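Local coordinates for phosphodiesterase (Candida albicans, PDB 6CPU), which is a largely helical, metal-dependent phosphodiesterase of the HD superfamily, with zinc and magnesium ions bound, at residues L414-H427 against V450-I463. Sequence-based numbering, arbitrary orientation.
Sequences LIISSILATDMGEH and VKLISALLIKCADI. With ZN (zinc ion), chain B.
Beside the two-metal site of the phosphodiesterase domain, T422, which follows A421, touches I458 and D462 on the last turns of helix 450-462. The T422 methyl CG2 lies 4.0 Å from I458 CG1, and its CB comes near D462 OD2. D462 divides its carboxylate: OD1 binds the zinc ion at 2.1 Å, completing a site with H278, H349 and D350, whereas OD2 accepts from two waters, one itself a zinc ligand and the other also donating to T422 O. This second water thus joins the loop to the metal ligand. The T422 hydroxyl turns back to I419 O, in the carbonyl plane, and a bound magnesium ion lies about 4 Å from the side chain.

Within the all-helical phosphodiesterase domain, the axes of helices 414-421 and 450-462 run at 43° to each other and come within 8.4 Å. Small residues permit this approach: the CB atoms of A421 and A455 meet at 3.6 Å, and the CA atoms of S418 and A455 are only 4.8 Å apart. S418 OG, anti to its carbonyl carbon (chi1 -51°), folds back onto L414 O, which S418 N reaches from the opposite face of the peptide plane. A water donates to both S418 OG and K451 O, spanning the interface, and also contacts S417 OG. Farther from the metals, the L414 methyls reach V450 CG1 and S454 OG.

K459 passes alongside the A421 carbonyl, its CG 3.4 Å from A421 O. Bends in the outer part of the chain bring NZ to a water that accepts a hydrogen bond from it and donates to A421 O and D423 O. K459 NZ also lies obliquely to the H427 ring and 4.0 Å from M424 SD; helix 525-547 approaches here through F536.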
loop_
_atom_site.group_PDB
_atom_site.type_symbol
_atom_site.label_atom_id
_atom_site.label_comp_id
_atom_site.label_asym_id
_atom_site.label_seq_id
_atom_site.Cartn_x
_atom_site.Cartn_y
_atom_site.Cartn_z
ATOM N N LEU A 414 18.255 -3.250 -2.574
ATOM C CA LEU A 414 17.779 -3.892 -1.352
ATOM C C LEU A 414 16.258 -3.870 -1.289
ATOM O O LEU A 414 15.641 -4.863 -0.916
ATOM C CB LEU A 414 18.371 -3.214 -0.115
ATOM C CG LEU A 414 17.925 -3.753 1.251
ATOM C CD1 LEU A 414 18.141 -5.251 1.362
ATOM C CD2 LEU A 414 18.669 -3.011 2.358
ATOM N N ILE A 415 15.662 -2.740 -1.668
ATOM C CA ILE A 415 14.199 -2.624 -1.688
ATOM C C ILE A 415 13.584 -3.623 -2.679
ATOM O O ILE A 415 12.586 -4.288 -2.354
ATOM C CB ILE A 415 13.756 -1.174 -1.978
ATOM C CG1 ILE A 415 14.082 -0.285 -0.770
ATOM C CG2 ILE A 415 12.260 -1.131 -2.294
ATOM C CD1 ILE A 415 13.899 1.201 -0.990
ATOM N N ILE A 416 14.173 -3.735 -3.875
ATOM C CA ILE A 416 13.700 -4.687 -4.894
ATOM C C ILE A 416 13.764 -6.110 -4.353
ATOM O O ILE A 416 12.802 -6.880 -4.440
ATOM C CB ILE A 416 14.524 -4.588 -6.199
ATOM C CG1 ILE A 416 14.253 -3.235 -6.878
ATOM C CG2 ILE A 416 14.218 -5.766 -7.123
ATOM C CD1 ILE A 416 15.237 -2.876 -7.968
ATOM N N SER A 417 14.919 -6.450 -3.790
ATOM C CA SER A 417 15.125 -7.766 -3.203
ATOM C C SER A 417 14.039 -8.100 -2.175
ATOM O O SER A 417 13.437 -9.174 -2.215
ATOM C CB SER A 417 16.526 -7.826 -2.567
ATOM O OG SER A 417 16.636 -8.939 -1.711
ATOM N N SER A 418 13.763 -7.166 -1.272
ATOM C CA SER A 418 12.810 -7.410 -0.186
ATOM C C SER A 418 11.380 -7.509 -0.731
ATOM O O SER A 418 10.611 -8.388 -0.327
ATOM C CB SER A 418 12.927 -6.331 0.894
ATOM O OG SER A 418 14.288 -6.168 1.313
ATOM N N ILE A 419 11.031 -6.644 -1.684
ATOM C CA ILE A 419 9.717 -6.741 -2.285
ATOM C C ILE A 419 9.545 -8.066 -3.026
ATOM O O ILE A 419 8.513 -8.740 -2.864
ATOM C CB ILE A 419 9.403 -5.518 -3.180
ATOM C CG1 ILE A 419 9.306 -4.267 -2.297
ATOM C CG2 ILE A 419 8.084 -5.738 -3.904
ATOM C CD1 ILE A 419 9.030 -2.973 -3.044
ATOM N N LEU A 420 10.544 -8.460 -3.815
ATOM C CA LEU A 420 10.478 -9.729 -4.547
ATOM C C LEU A 420 10.363 -10.932 -3.604
ATOM O O LEU A 420 9.677 -11.913 -3.906
ATOM C CB LEU A 420 11.675 -9.880 -5.488
ATOM C CG LEU A 420 11.633 -8.978 -6.726
ATOM C CD1 LEU A 420 12.886 -9.175 -7.565
ATOM C CD2 LEU A 420 10.390 -9.221 -7.568
ATOM N N ALA A 421 10.957 -10.798 -2.425
ATOM C CA ALA A 421 10.927 -11.853 -1.417
ATOM C C ALA A 421 9.529 -12.182 -0.884
ATOM O O ALA A 421 9.328 -13.270 -0.333
ATOM C CB ALA A 421 11.862 -11.494 -0.276
ATOM N N THR A 422 8.556 -11.279 -1.049
ATOM C CA THR A 422 7.197 -11.533 -0.552
ATOM C C THR A 422 6.355 -12.459 -1.422
ATOM O O THR A 422 5.221 -12.743 -1.074
ATOM C CB THR A 422 6.401 -10.232 -0.311
ATOM O OG1 THR A 422 6.188 -9.557 -1.560
ATOM C CG2 THR A 422 7.159 -9.318 0.646
ATOM N N ASP A 423 6.903 -12.905 -2.551
ATOM C CA ASP A 423 6.264 -13.894 -3.414
ATOM C C ASP A 423 6.198 -15.258 -2.723
ATOM O O ASP A 423 7.226 -15.896 -2.505
ATOM C CB ASP A 423 7.047 -14.023 -4.726
ATOM C CG ASP A 423 6.442 -15.041 -5.689
ATOM O OD1 ASP A 423 5.293 -15.470 -5.477
ATOM O OD2 ASP A 423 7.128 -15.402 -6.670
ATOM N N MET A 424 4.987 -15.697 -2.407
ATOM C CA MET A 424 4.795 -16.967 -1.693
ATOM C C MET A 424 5.110 -18.197 -2.542
ATOM O O MET A 424 5.347 -19.273 -1.993
ATOM C CB MET A 424 3.379 -17.060 -1.116
ATOM C CG MET A 424 3.157 -16.145 0.081
ATOM S SD MET A 424 4.196 -16.549 1.508
ATOM C CE MET A 424 3.310 -17.962 2.169
ATOM N N GLY A 425 5.126 -18.044 -3.866
ATOM C CA GLY A 425 5.623 -19.094 -4.751
ATOM C C GLY A 425 7.108 -19.380 -4.578
ATOM O O GLY A 425 7.604 -20.392 -5.074
ATOM N N GLU A 426 7.825 -18.485 -3.893
ATOM C CA GLU A 426 9.246 -18.665 -3.596
ATOM C C GLU A 426 9.497 -18.881 -2.103
ATOM O O GLU A 426 10.635 -18.776 -1.650
ATOM C CB GLU A 426 10.039 -17.435 -4.039
ATOM C CG GLU A 426 9.877 -17.077 -5.501
ATOM C CD GLU A 426 10.399 -18.162 -6.413
ATOM O OE1 GLU A 426 11.567 -18.576 -6.229
ATOM O OE2 GLU A 426 9.635 -18.599 -7.303
ATOM N N HIS A 427 8.435 -19.164 -1.348
ATOM C CA HIS A 427 8.510 -19.325 0.109
ATOM C C HIS A 427 9.572 -20.349 0.508
ATOM O O HIS A 427 10.414 -20.076 1.369
ATOM C CB HIS A 427 7.146 -19.754 0.652
ATOM C CG HIS A 427 7.116 -19.963 2.135
ATOM N ND1 HIS A 427 6.513 -19.077 3.001
ATOM C CD2 HIS A 427 7.602 -20.967 2.904
ATOM C CE1 HIS A 427 6.635 -19.520 4.239
ATOM N NE2 HIS A 427 7.295 -20.664 4.209
ATOM N N VAL A 450 22.603 -9.076 4.661
ATOM C CA VAL A 450 21.625 -7.987 4.812
ATOM C C VAL A 450 20.357 -8.317 4.007
ATOM O O VAL A 450 19.247 -8.226 4.533
ATOM C CB VAL A 450 22.224 -6.626 4.387
ATOM C CG1 VAL A 450 21.150 -5.549 4.259
ATOM C CG2 VAL A 450 23.289 -6.182 5.384
ATOM N N LYS A 451 20.536 -8.739 2.755
ATOM C CA LYS A 451 19.411 -9.130 1.898
ATOM C C LYS A 451 18.554 -10.215 2.513
ATOM O O LYS A 451 17.332 -10.144 2.463
ATOM C CB LYS A 451 19.895 -9.633 0.537
ATOM C CG LYS A 451 20.246 -8.556 -0.467
ATOM C CD LYS A 451 20.905 -9.191 -1.679
ATOM C CE LYS A 451 20.601 -8.431 -2.949
ATOM N NZ LYS A 451 21.545 -8.814 -4.038
ATOM N N LEU A 452 19.189 -11.238 3.078
ATOM C CA LEU A 452 18.445 -12.373 3.603
ATOM C C LEU A 452 17.665 -12.011 4.859
ATOM O O LEU A 452 16.502 -12.386 4.991
ATOM C CB LEU A 452 19.373 -13.562 3.889
ATOM C CG LEU A 452 18.680 -14.803 4.456
ATOM C CD1 LEU A 452 17.740 -15.442 3.442
ATOM C CD2 LEU A 452 19.718 -15.814 4.937
ATOM N N ILE A 453 18.300 -11.311 5.792
ATOM C CA ILE A 453 17.602 -10.901 7.008
ATOM C C ILE A 453 16.428 -9.988 6.643
ATOM O O ILE A 453 15.316 -10.175 7.124
ATOM C CB ILE A 453 18.522 -10.181 8.016
ATOM C CG1 ILE A 453 19.674 -11.098 8.464
ATOM C CG2 ILE A 453 17.719 -9.725 9.225
ATOM C CD1 ILE A 453 19.236 -12.484 8.871
ATOM N N SER A 454 16.692 -9.024 5.770
ATOM C CA SER A 454 15.649 -8.123 5.266
ATOM C C SER A 454 14.499 -8.907 4.637
ATOM O O SER A 454 13.333 -8.649 4.946
ATOM C CB SER A 454 16.250 -7.155 4.266
ATOM O OG SER A 454 17.265 -6.391 4.886
ATOM N N ALA A 455 14.832 -9.887 3.792
ATOM C CA ALA A 455 13.835 -10.733 3.137
ATOM C C ALA A 455 12.985 -11.512 4.127
ATOM O O ALA A 455 11.772 -11.626 3.974
ATOM C CB ALA A 455 14.509 -11.694 2.170
ATOM N N LEU A 456 13.626 -12.065 5.147
ATOM C CA LEU A 456 12.907 -12.832 6.148
ATOM C C LEU A 456 11.990 -11.950 6.981
ATOM O O LEU A 456 10.889 -12.349 7.313
ATOM C CB LEU A 456 13.894 -13.586 7.048
ATOM C CG LEU A 456 14.699 -14.676 6.328
ATOM C CD1 LEU A 456 15.835 -15.167 7.224
ATOM C CD2 LEU A 456 13.811 -15.829 5.886
ATOM N N LEU A 457 12.443 -10.755 7.313
ATOM C CA LEU A 457 11.644 -9.865 8.148
ATOM C C LEU A 457 10.405 -9.381 7.394
ATOM O O LEU A 457 9.296 -9.455 7.918
ATOM C CB LEU A 457 12.482 -8.696 8.670
ATOM C CG LEU A 457 13.491 -9.090 9.764
ATOM C CD1 LEU A 457 14.279 -7.882 10.226
ATOM C CD2 LEU A 457 12.781 -9.757 10.931
ATOM N N ILE A 458 10.585 -8.947 6.145
ATOM C CA ILE A 458 9.441 -8.497 5.352
ATOM C C ILE A 458 8.495 -9.666 5.085
ATOM O O ILE A 458 7.297 -9.483 5.085
ATOM C CB ILE A 458 9.875 -7.769 4.054
ATOM C CG1 ILE A 458 8.717 -6.925 3.495
ATOM C CG2 ILE A 458 10.401 -8.758 3.019
ATOM C CD1 ILE A 458 9.123 -6.055 2.319
ATOM N N LYS A 459 9.016 -10.882 4.891
ATOM C CA LYS A 459 8.143 -12.056 4.741
ATOM C C LYS A 459 7.271 -12.279 5.962
ATOM O O LYS A 459 6.076 -12.556 5.847
ATOM C CB LYS A 459 8.953 -13.326 4.469
ATOM C CG LYS A 459 9.319 -13.514 3.009
ATOM C CD LYS A 459 10.183 -14.753 2.785
ATOM C CE LYS A 459 9.429 -16.032 3.109
ATOM N NZ LYS A 459 8.100 -16.111 2.447
ATOM N N CYS A 460 7.891 -12.193 7.134
ATOM C CA CYS A 460 7.177 -12.390 8.397
ATOM C C CYS A 460 6.116 -11.297 8.573
ATOM O O CYS A 460 4.961 -11.583 8.893
ATOM C CB CYS A 460 8.165 -12.400 9.565
ATOM S SG CYS A 460 9.108 -13.952 9.716
ATOM N N ALA A 461 6.510 -10.053 8.322
ATOM C CA ALA A 461 5.577 -8.913 8.400
ATOM C C ALA A 461 4.390 -9.080 7.464
ATOM O O ALA A 461 3.241 -8.868 7.859
ATOM C CB ALA A 461 6.310 -7.618 8.100
ATOM N N ASP A 462 4.660 -9.479 6.220
ATOM C CA ASP A 462 3.591 -9.634 5.237
ATOM C C ASP A 462 2.550 -10.684 5.638
ATOM O O ASP A 462 1.364 -10.526 5.332
ATOM C CB ASP A 462 4.183 -9.971 3.872
ATOM C CG ASP A 462 3.177 -9.847 2.744
ATOM O OD1 ASP A 462 2.281 -8.954 2.765
ATOM O OD2 ASP A 462 3.310 -10.661 1.814
ATOM N N ILE A 463 2.974 -11.753 6.320
ATOM C CA ILE A 463 2.032 -12.802 6.747
ATOM C C ILE A 463 1.784 -12.768 8.261
ATOM O O ILE A 463 1.497 -13.798 8.877
ATOM C CB ILE A 463 2.479 -14.223 6.289
ATOM C CG1 ILE A 463 3.798 -14.649 6.940
ATOM C CG2 ILE A 463 2.609 -14.278 4.774
ATOM C CD1 ILE A 463 3.992 -16.155 6.944
HETATM ZN ZN ZN B . 1.321 -7.924 1.246
HETATM O O HOH W 1 16.098 -8.412 0.703
HETATM O O HOH W 2 8.552 -15.863 -0.200
HETATM O O HOH W 3 4.550 -12.908 1.580
HETATM O O HOH W 4 2.455 -9.083 -0.187
HETATM O O HOH W 5 -0.219 -9.488 0.979
#